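Long-range contacts in hydrogenase expression protein (Thiobacillus denitrificans, PDB 3SB1), which has no established function but, as a member of the HupH/HyaF family of hydrogenase expression proteins, probably takes part in hydrogenase maturation: residues G112-I116 and Q128-F134; A41-L47 and T77-W83; L88-S94 and L105-F110. One frame throughout, in Å; residues are numbered along the deposited sequence.

Contact 1: G112-I116 and Q128-F134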
loop_
_atom_site.group_PDB
_atom_site.type_symbol
_atom_site.label_atom_id
_atom_site.label_comp_id
_atom_site.label_asym_id
_atom_site.label_seq_id
_atom_site.Cartn_x
_atom_site.Cartn_y
_atom_site.Cartn_z
ATOM N N GLY A 112 -2.785 -9.022 -7.415
ATOM C CA GLY A 112 -1.707 -9.892 -6.926
ATOM C C GLY A 112 -0.378 -9.731 -7.672
ATOM O O GLY A 112 0.620 -10.351 -7.305
ATOM N N VAL A 113 -0.361 -8.964 -8.768
ATOM C CA VAL A 113 0.854 -8.750 -9.557
ATOM C C VAL A 113 1.257 -7.319 -9.457
ATOM O O VAL A 113 0.520 -6.427 -9.906
ATOM C CB VAL A 113 0.633 -9.157 -11.021
ATOM C CG1 VAL A 113 1.960 -9.015 -11.839
ATOM C CG2 VAL A 113 0.023 -10.590 -11.156
ATOM N N TRP A 114 2.411 -7.086 -8.830
ATOM C CA TRP A 114 2.909 -5.759 -8.537
ATOM C C TRP A 114 4.187 -5.450 -9.234
ATOM O O TRP A 114 5.065 -6.326 -9.307
ATOM C CB TRP A 114 3.124 -5.625 -6.989
ATOM C CG TRP A 114 1.957 -5.956 -6.137
ATOM C CD1 TRP A 114 1.465 -7.222 -5.824
ATOM C CD2 TRP A 114 1.067 -5.023 -5.494
ATOM N NE1 TRP A 114 0.332 -7.108 -5.063
ATOM C CE2 TRP A 114 0.077 -5.783 -4.799
ATOM C CE3 TRP A 114 1.078 -3.649 -5.357
ATOM C CZ2 TRP A 114 -0.894 -5.172 -4.037
ATOM C CZ3 TRP A 114 0.095 -3.045 -4.577
ATOM C CH2 TRP A 114 -0.886 -3.794 -3.981
ATOM N N TRP A 115 4.343 -4.202 -9.682
ATOM C CA TRP A 115 5.580 -3.740 -10.376
ATOM C C TRP A 115 6.301 -2.817 -9.388
ATOM O O TRP A 115 5.753 -1.790 -8.988
ATOM C CB TRP A 115 5.264 -2.970 -11.642
ATOM C CG TRP A 115 6.442 -2.749 -12.526
ATOM C CD1 TRP A 115 7.492 -1.906 -12.331
ATOM C CD2 TRP A 115 6.658 -3.374 -13.807
ATOM N NE1 TRP A 115 8.383 -2.006 -13.404
ATOM C CE2 TRP A 115 7.858 -2.866 -14.330
ATOM C CE3 TRP A 115 5.905 -4.224 -14.587
ATOM C CZ2 TRP A 115 8.345 -3.239 -15.592
ATOM C CZ3 TRP A 115 6.414 -4.617 -15.841
ATOM C CH2 TRP A 115 7.618 -4.107 -16.316
ATOM N N ILE A 116 7.519 -3.197 -9.026
ATOM C CA ILE A 116 8.301 -2.495 -8.039
ATOM C C ILE A 116 9.547 -1.863 -8.668
ATOM O O ILE A 116 10.237 -2.495 -9.488
ATOM C CB ILE A 116 8.762 -3.509 -6.968
ATOM C CG1 ILE A 116 7.575 -4.411 -6.540
ATOM C CG2 ILE A 116 9.441 -2.797 -5.802
ATOM C CD1 ILE A 116 6.420 -3.689 -5.923
ATOM N N GLN A 128 14.428 -3.382 -10.086
ATOM C CA GLN A 128 13.093 -3.335 -10.708
ATOM C C GLN A 128 12.676 -4.796 -10.743
ATOM O O GLN A 128 13.418 -5.639 -11.228
ATOM C CB GLN A 128 13.166 -2.733 -12.126
ATOM C CG GLN A 128 11.909 -2.661 -12.764
ATOM C CD GLN A 128 11.895 -1.731 -13.980
ATOM O OE1 GLN A 128 10.855 -1.147 -14.265
ATOM N NE2 GLN A 128 13.057 -1.541 -14.660
ATOM N N PHE A 129 11.474 -5.079 -10.274
ATOM C CA PHE A 129 10.993 -6.432 -10.214
ATOM C C PHE A 129 9.521 -6.525 -10.086
ATOM O O PHE A 129 8.832 -5.549 -9.727
ATOM C CB PHE A 129 11.678 -7.213 -9.070
ATOM C CG PHE A 129 11.393 -6.712 -7.667
ATOM C CD1 PHE A 129 10.372 -7.252 -6.876
ATOM C CD2 PHE A 129 12.157 -5.672 -7.100
ATOM C CE1 PHE A 129 10.172 -6.861 -5.595
ATOM C CE2 PHE A 129 11.912 -5.232 -5.794
ATOM C CZ PHE A 129 10.904 -5.798 -5.038
ATOM N N ILE A 130 9.020 -7.708 -10.432
ATOM C CA ILE A 130 7.611 -8.032 -10.285
ATOM C C ILE A 130 7.511 -8.798 -8.957
ATOM O O ILE A 130 8.362 -9.638 -8.620
ATOM C CB ILE A 130 7.055 -8.966 -11.383
ATOM C CG1 ILE A 130 7.268 -8.420 -12.787
ATOM C CG2 ILE A 130 5.549 -9.190 -11.131
ATOM C CD1 ILE A 130 6.499 -7.179 -13.069
ATOM N N GLU A 131 6.506 -8.468 -8.169
ATOM C CA GLU A 131 6.252 -9.195 -6.911
ATOM C C GLU A 131 4.854 -9.760 -7.015
ATOM O O GLU A 131 3.927 -9.023 -7.338
ATOM C CB GLU A 131 6.437 -8.293 -5.703
ATOM C CG GLU A 131 6.387 -9.008 -4.373
ATOM C CD GLU A 131 6.753 -8.061 -3.182
ATOM O OE1 GLU A 131 6.933 -6.846 -3.367
ATOM O OE2 GLU A 131 6.893 -8.567 -2.067
ATOM N N VAL A 132 4.732 -11.105 -6.908
ATOM C CA VAL A 132 3.457 -11.778 -6.940
ATOM C C VAL A 132 3.145 -12.043 -5.456
ATOM O O VAL A 132 3.798 -12.829 -4.784
ATOM C CB VAL A 132 3.461 -12.976 -7.813
ATOM C CG1 VAL A 132 2.117 -13.756 -7.660
ATOM C CG2 VAL A 132 3.809 -12.612 -9.288
ATOM N N ALA A 133 2.147 -11.341 -4.954
ATOM C CA ALA A 133 1.827 -11.283 -3.530
ATOM C C ALA A 133 0.495 -10.627 -3.298
ATOM O O ALA A 133 0.002 -9.865 -4.150
ATOM C CB ALA A 133 2.947 -10.432 -2.833
ATOM N N PHE A 134 -0.094 -10.870 -2.116
ATOM C CA PHE A 134 -1.306 -10.199 -1.745
ATOM C C PHE A 134 -1.060 -8.688 -1.441
ATOM O O PHE A 134 -1.916 -7.838 -1.708
ATOM C CB PHE A 134 -2.057 -10.922 -0.615
ATOM C CG PHE A 134 -2.382 -12.337 -0.947
ATOM C CD1 PHE A 134 -3.352 -12.623 -1.908
ATOM C CD2 PHE A 134 -1.717 -13.415 -0.350
ATOM C CE1 PHE A 134 -3.659 -13.939 -2.267
ATOM C CE2 PHE A 134 -2.047 -14.728 -0.706
ATOM C CZ PHE A 134 -2.996 -14.992 -1.650
#
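I116, in one of its two modelled conformers, lies against one face of the F129 ring: its CB stands over the ring centre, a CH-pi contact 3.7 Å from the centroid, and its CG2 touches CZ of F129 at 3.4 Å. The ring lies across its neighbour because its CG falls between the backbone N and carbonyl carbon (chi1 64°). Strands 113-116 and 128-132 form the two arms of a beta hairpin, and their axes come within 4.7 Å. On the opposite sheet face the packing is tight and buried: in one of two I130 conformers, CD1 of I130 touches CE3 of W115 at 3.4 Å and CG2 of I130 meets CG1 of V113 at 3.7 Å. Helices 48-63 and 78-88 close over this side. The contact is more open at Q128 and F129, both partly exposed. Here W115 NE1 gives a 2.8 Å bond to OE1 of Q128, which lies in the indole plane, although the amide is turned 78° from the ring. At the buried other end W114 NE1 donates to O of A133 (2.9 Å) from above the carbonyl plane, bent to 139° at the hydrogen; F134 beyond it meets the second subunit. Both indole N-H groups thus find acceptors in the partner segment, which helps set the ring orientations and lets two large aromatic residues be buried without losing their hydrogen bonds.

Contact 2: A41-L47 and T77-W83. With GOL (glycerol), chain C.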
loop_
_atom_site.group_PDB
_atom_site.type_symbol
_atom_site.label_atom_id
_atom_site.label_comp_id
_atom_site.label_asym_id
_atom_site.label_seq_id
_atom_site.Cartn_x
_atom_site.Cartn_y
_atom_site.Cartn_z
ATOM N N ALA A 41 13.374 -0.948 -29.573
ATOM C CA ALA A 41 14.009 -2.265 -29.885
ATOM C C ALA A 41 13.544 -3.366 -28.916
ATOM O O ALA A 41 13.928 -3.365 -27.748
ATOM C CB ALA A 41 15.539 -2.141 -29.843
ATOM N N ARG A 42 12.722 -4.290 -29.417
ATOM C CA ARG A 42 12.208 -5.425 -28.633
ATOM C C ARG A 42 12.863 -6.708 -29.136
ATOM O O ARG A 42 12.982 -6.907 -30.360
ATOM C CB ARG A 42 10.701 -5.583 -28.812
ATOM C CG ARG A 42 9.823 -4.442 -28.361
ATOM C CD ARG A 42 8.384 -4.795 -28.733
ATOM N NE ARG A 42 7.412 -3.753 -28.432
ATOM C CZ ARG A 42 6.121 -3.814 -28.758
ATOM N NH1 ARG A 42 5.302 -2.812 -28.439
ATOM N NH2 ARG A 42 5.639 -4.874 -29.403
ATOM N N SER A 43 13.245 -7.595 -28.211
ATOM C CA SER A 43 13.900 -8.872 -28.559
ATOM C C SER A 43 12.929 -10.072 -28.584
ATOM O O SER A 43 13.275 -11.156 -29.077
ATOM C CB SER A 43 15.000 -9.177 -27.547
ATOM O OG SER A 43 14.439 -9.470 -26.277
ATOM N N GLY A 44 11.737 -9.873 -28.020
ATOM C CA GLY A 44 10.695 -10.902 -27.938
ATOM C C GLY A 44 10.855 -11.714 -26.659
ATOM O O GLY A 44 10.053 -12.603 -26.343
ATOM N N ASN A 45 11.872 -11.376 -25.884
ATOM C CA ASN A 45 12.197 -12.190 -24.727
ATOM C C ASN A 45 11.446 -11.924 -23.447
ATOM O O ASN A 45 11.673 -12.606 -22.446
ATOM C CB ASN A 45 13.709 -12.208 -24.580
ATOM C CG ASN A 45 14.361 -12.842 -25.780
ATOM O OD1 ASN A 45 13.878 -13.874 -26.289
ATOM N ND2 ASN A 45 15.439 -12.243 -26.259
ATOM N N ALA A 46 10.516 -10.967 -23.461
ATOM C CA ALA A 46 9.694 -10.735 -22.300
ATOM C C ALA A 46 8.396 -11.577 -22.366
ATOM O O ALA A 46 7.743 -11.759 -21.362
ATOM C CB ALA A 46 9.356 -9.274 -22.177
ATOM N N LEU A 47 8.014 -12.104 -23.529
ATOM C CA LEU A 47 6.732 -12.860 -23.603
ATOM C C LEU A 47 6.648 -14.079 -22.667
ATOM O O LEU A 47 5.593 -14.360 -22.093
ATOM C CB LEU A 47 6.381 -13.220 -25.055
ATOM C CG LEU A 47 5.047 -13.929 -25.318
ATOM C CD1 LEU A 47 3.841 -13.248 -24.637
ATOM C CD2 LEU A 47 4.873 -13.997 -26.839
ATOM N N THR A 77 15.563 -5.892 -23.184
ATOM C CA THR A 77 15.876 -4.556 -23.692
ATOM C C THR A 77 14.878 -3.573 -23.064
ATOM O O THR A 77 13.812 -3.966 -22.551
ATOM C CB THR A 77 15.675 -4.450 -25.226
ATOM O OG1 THR A 77 14.280 -4.579 -25.527
ATOM C CG2 THR A 77 16.476 -5.523 -25.991
ATOM N N PRO A 78 15.206 -2.286 -23.109
ATOM C CA PRO A 78 14.269 -1.310 -22.601
ATOM C C PRO A 78 12.924 -1.455 -23.300
ATOM O O PRO A 78 11.900 -1.348 -22.645
ATOM C CB PRO A 78 14.940 0.016 -22.944
ATOM C CG PRO A 78 16.391 -0.306 -22.884
ATOM C CD PRO A 78 16.506 -1.678 -23.446
ATOM N N GLY A 79 12.919 -1.755 -24.594
ATOM C CA GLY A 79 11.675 -1.930 -25.331
ATOM C C GLY A 79 10.873 -3.113 -24.771
ATOM O O GLY A 79 9.633 -3.077 -24.716
ATOM N N ASP A 80 11.577 -4.180 -24.410
ATOM C CA ASP A 80 10.934 -5.368 -23.832
ATOM C C ASP A 80 10.212 -5.026 -22.521
ATOM O O ASP A 80 9.099 -5.503 -22.250
ATOM C CB ASP A 80 11.961 -6.461 -23.512
ATOM C CG ASP A 80 12.545 -7.121 -24.733
ATOM O OD1 ASP A 80 11.833 -7.302 -25.745
ATOM O OD2 ASP A 80 13.706 -7.556 -24.630
ATOM N N LEU A 81 10.890 -4.274 -21.666
ATOM C CA LEU A 81 10.300 -3.860 -20.406
ATOM C C LEU A 81 9.144 -2.930 -20.625
ATOM O O LEU A 81 8.156 -3.028 -19.926
ATOM C CB LEU A 81 11.339 -3.212 -19.474
ATOM C CG LEU A 81 12.446 -4.121 -18.960
ATOM C CD1 LEU A 81 13.476 -3.283 -18.246
ATOM C CD2 LEU A 81 11.864 -5.169 -18.012
ATOM N N GLU A 82 9.235 -2.008 -21.579
ATOM C CA GLU A 82 8.105 -1.102 -21.860
ATOM C C GLU A 82 6.893 -1.916 -22.327
ATOM O O GLU A 82 5.753 -1.596 -21.998
ATOM C CB GLU A 82 8.468 -0.078 -22.943
ATOM C CG GLU A 82 9.557 0.900 -22.548
ATOM C CD GLU A 82 10.082 1.741 -23.712
ATOM O OE1 GLU A 82 9.471 1.762 -24.819
ATOM O OE2 GLU A 82 11.153 2.356 -23.525
ATOM N N TRP A 83 7.142 -2.911 -23.179
ATOM C CA TRP A 83 6.084 -3.784 -23.673
ATOM C C TRP A 83 5.396 -4.501 -22.504
ATOM O O TRP A 83 4.182 -4.534 -22.402
ATOM C CB TRP A 83 6.611 -4.813 -24.681
ATOM C CG TRP A 83 5.547 -5.800 -25.042
ATOM C CD1 TRP A 83 4.593 -5.643 -26.022
ATOM C CD2 TRP A 83 5.293 -7.082 -24.446
ATOM N NE1 TRP A 83 3.779 -6.748 -26.078
ATOM C CE2 TRP A 83 4.149 -7.622 -25.091
ATOM C CE3 TRP A 83 5.882 -7.813 -23.406
ATOM C CZ2 TRP A 83 3.614 -8.867 -24.752
ATOM C CZ3 TRP A 83 5.310 -9.032 -23.045
ATOM C CH2 TRP A 83 4.203 -9.554 -23.737
HETATM C C1 GOL C . 8.425 -8.284 -25.808
HETATM O O1 GOL C . 9.680 -8.857 -25.537
HETATM C C2 GOL C . 8.000 -8.761 -27.177
HETATM O O2 GOL C . 8.805 -8.119 -28.157
HETATM C C3 GOL C . 6.525 -8.493 -27.389
HETATM O O3 GOL C . 6.144 -9.023 -28.644
HETATM O O HOH W 1 14.990 -1.119 -26.681
#
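D80 holds the loop 41-47 with both carboxylate oxygens: OD1 takes the backbone N of S43 at 2.9 Å, and OD2 takes the S43 hydroxyl, OG to OD2 2.6 Å, each on its syn side, with a weak further bond from G44 N to OD1. Beside this grip, T77 OG1 donates to O of A41 (2.6 Å), in the carbonyl plane. A water also donates to that oxygen and accepts from G79 N at the start of the helix. One turn further along, W83 turns toward the loop, its CG anti to the backbone N (chi1 173°): CD1 lies 3.6 Å from NH2 of R42, over one face of a guanidinium turned 60° from the ring, while CE3 reaches A46 CB. A glycerol, probably from the crystallisation liquor, lies between W83 and the loop. Its C3 lies over the centre of the indole face, and its O1 donates to OD1 of D80 (2.7 Å) and accepts from A46 N. The second shell positions the carboxylate: T77 and D80 form a capping box, T77 N binding OD2 on its anti side and D80 N returning to T77 OG1, while S43 OG closes an ST turn with N45 N. One aspartate therefore serves two purposes, completing the capping box of helix 78-88 and binding the largely exposed loop before helix 48-63; its several donors would be expected to stabilise the ionised carboxylate.

Contact 3: L88-S94 and L105-F110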
loop_
_atom_site.group_PDB
_atom_site.type_symbol
_atom_site.label_atom_id
_atom_site.label_comp_id
_atom_site.label_asym_id
_atom_site.label_seq_id
_atom_site.Cartn_x
_atom_site.Cartn_y
_atom_site.Cartn_z
ATOM N N LEU A 88 0.803 -5.474 -18.798
ATOM C CA LEU A 88 0.271 -5.727 -17.474
ATOM C C LEU A 88 -0.659 -4.628 -16.979
ATOM O O LEU A 88 -1.516 -4.879 -16.134
ATOM C CB LEU A 88 1.400 -5.977 -16.489
ATOM C CG LEU A 88 2.256 -7.217 -16.747
ATOM C CD1 LEU A 88 3.408 -7.326 -15.707
ATOM C CD2 LEU A 88 1.385 -8.465 -16.662
ATOM N N GLY A 89 -0.452 -3.424 -17.500
ATOM C CA GLY A 89 -1.283 -2.288 -17.174
ATOM C C GLY A 89 -1.183 -1.767 -15.763
ATOM O O GLY A 89 -0.374 -2.208 -14.949
ATOM N N GLY A 90 -2.064 -0.813 -15.467
ATOM C CA GLY A 90 -2.093 -0.190 -14.145
ATOM C C GLY A 90 -3.338 -0.629 -13.462
ATOM O O GLY A 90 -4.378 -0.793 -14.074
ATOM N N GLY A 91 -3.230 -0.836 -12.145
ATOM C CA GLY A 91 -4.318 -1.305 -11.356
ATOM C C GLY A 91 -4.830 -0.335 -10.320
ATOM O O GLY A 91 -4.526 0.870 -10.354
ATOM N N GLU A 92 -5.459 -0.883 -9.299
ATOM C CA GLU A 92 -6.140 -0.035 -8.330
ATOM C C GLU A 92 -5.277 0.597 -7.279
ATOM O O GLU A 92 -5.653 1.642 -6.742
ATOM C CB GLU A 92 -7.298 -0.784 -7.639
ATOM C CG GLU A 92 -8.486 -1.169 -8.576
ATOM C CD GLU A 92 -9.752 -1.679 -7.836
ATOM O OE1 GLU A 92 -9.829 -1.567 -6.582
ATOM O OE2 GLU A 92 -10.694 -2.149 -8.531
ATOM N N VAL A 93 -4.118 0.019 -6.986
ATOM C CA VAL A 93 -3.302 0.507 -5.929
ATOM C C VAL A 93 -1.942 0.978 -6.397
ATOM O O VAL A 93 -1.277 0.268 -7.171
ATOM C CB VAL A 93 -3.072 -0.634 -4.855
ATOM C CG1 VAL A 93 -2.225 -0.168 -3.706
ATOM C CG2 VAL A 93 -4.415 -1.203 -4.379
ATOM N N SER A 94 -1.567 2.175 -5.959
ATOM C CA SER A 94 -0.238 2.715 -6.205
ATOM C C SER A 94 0.386 3.105 -4.876
ATOM O O SER A 94 -0.281 3.702 -4.006
ATOM C CB SER A 94 -0.276 3.923 -7.140
ATOM O OG SER A 94 -0.893 3.549 -8.377
ATOM N N LEU A 105 5.561 1.073 -5.823
ATOM C CA LEU A 105 5.022 -0.291 -5.756
ATOM C C LEU A 105 3.651 -0.144 -6.340
ATOM O O LEU A 105 2.713 0.296 -5.661
ATOM C CB LEU A 105 5.019 -0.874 -4.340
ATOM C CG LEU A 105 6.386 -0.676 -3.651
ATOM C CD1 LEU A 105 6.428 0.656 -2.908
ATOM C CD2 LEU A 105 6.790 -1.840 -2.681
ATOM N N ASP A 106 3.520 -0.515 -7.596
ATOM C CA ASP A 106 2.270 -0.326 -8.305
ATOM C C ASP A 106 1.593 -1.645 -8.627
ATOM O O ASP A 106 2.193 -2.526 -9.263
ATOM C CB ASP A 106 2.502 0.429 -9.604
ATOM C CG ASP A 106 2.981 1.873 -9.369
ATOM O OD1 ASP A 106 2.539 2.486 -8.388
ATOM O OD2 ASP A 106 3.861 2.346 -10.113
ATOM N N GLU A 107 0.347 -1.771 -8.234
ATOM C CA GLU A 107 -0.390 -2.971 -8.618
ATOM C C GLU A 107 -0.664 -2.816 -10.131
ATOM O O GLU A 107 -1.011 -1.707 -10.630
ATOM C CB GLU A 107 -1.702 -3.108 -7.841
ATOM C CG GLU A 107 -2.267 -4.510 -7.936
ATOM C CD GLU A 107 -3.283 -4.833 -6.916
ATOM O OE1 GLU A 107 -3.915 -3.856 -6.404
ATOM O OE2 GLU A 107 -3.399 -6.071 -6.616
ATOM N N THR A 108 -0.494 -3.894 -10.861
ATOM C CA THR A 108 -0.841 -3.921 -12.282
ATOM C C THR A 108 -2.369 -4.137 -12.421
ATOM O O THR A 108 -3.123 -4.205 -11.444
ATOM C CB THR A 108 -0.105 -5.037 -13.039
ATOM O OG1 THR A 108 -0.601 -6.318 -12.628
ATOM C CG2 THR A 108 1.409 -4.923 -12.762
ATOM N N ALA A 109 -2.847 -4.266 -13.663
ATOM C CA ALA A 109 -4.248 -4.516 -13.878
ATOM C C ALA A 109 -4.681 -5.913 -13.369
ATOM O O ALA A 109 -5.886 -6.189 -13.283
ATOM C CB ALA A 109 -4.599 -4.448 -15.366
ATOM N N PHE A 110 -3.711 -6.774 -13.075
ATOM C CA PHE A 110 -3.920 -8.126 -12.577
ATOM C C PHE A 110 -3.706 -8.163 -11.049
ATOM O O PHE A 110 -2.582 -8.037 -10.580
ATOM C CB PHE A 110 -2.946 -9.104 -13.240
ATOM C CG PHE A 110 -3.139 -9.218 -14.731
ATOM C CD1 PHE A 110 -4.116 -10.086 -15.224
ATOM C CD2 PHE A 110 -2.488 -8.393 -15.607
ATOM C CE1 PHE A 110 -4.302 -10.232 -16.542
ATOM C CE2 PHE A 110 -2.729 -8.497 -16.987
ATOM C CZ PHE A 110 -3.667 -9.427 -17.441
HETATM O O HOH W 2 -5.425 -3.938 -9.801
HETATM O O HOH W 3 -0.949 0.999 -10.123
#
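The F110 ring meets L88 through CD2, 4.0 Å from CD2 of the leucine and 3.7 Å from the L88 carbonyl oxygen, which stands oblique to the ring; the two side chains cross at about a right angle. The E107 carboxylate is a second flat group, and its OE1 lies 3.4 Å from CG2 of V93. An extended chain with CG anti to the backbone N (chi1 -164°) carries it there, and OE2 binds G112 N and S141 OG of the second subunit. Between these ends the glycine run 89-91 makes two CA-H...O contacts, T108 CA to G89 O (3.2 Å) and G91 CA to T108 O (3.1 Å). L88 O accepts from A109 N (2.9 Å), G91 N reaches E107 O (2.8 Å) from above the carbonyl plane, and E107 N closes on V93 O (2.8 Å). One water donates to V93 O and E107 O; another joins E92 N to T108 O. D106 OD1 lies beside S94 CB, whereas its OD2 forms a salt bridge with R85. L88 ends helix 78-88 and packs on helix 48-63 and W115, while strand 93-97 pairs on its other edge with the second subunit, continuing the sheet across the interface.

From the N terminus the chain enters contact 2, which folds the loop 41-47 onto the first turns of helix 78-88, closing a long excursion through helix 48-63 and strand 67-69. That helix ends at L88, where contact 3 begins; it closes the base of the hairpin of strands 93-97 and 102-107. Contact 1 then closes the next hairpin, 113-119 with 125-132. The three follow in series, with none nested or crossed. Contacts 1 and 3 lie side by side in one sheet, joined across strands 102-107 and 113-119, and both touch the second subunit. Contact 2 lies about 18 Å from contact 1, centre to centre, but reaches it where L81 packs on W115 and Q128.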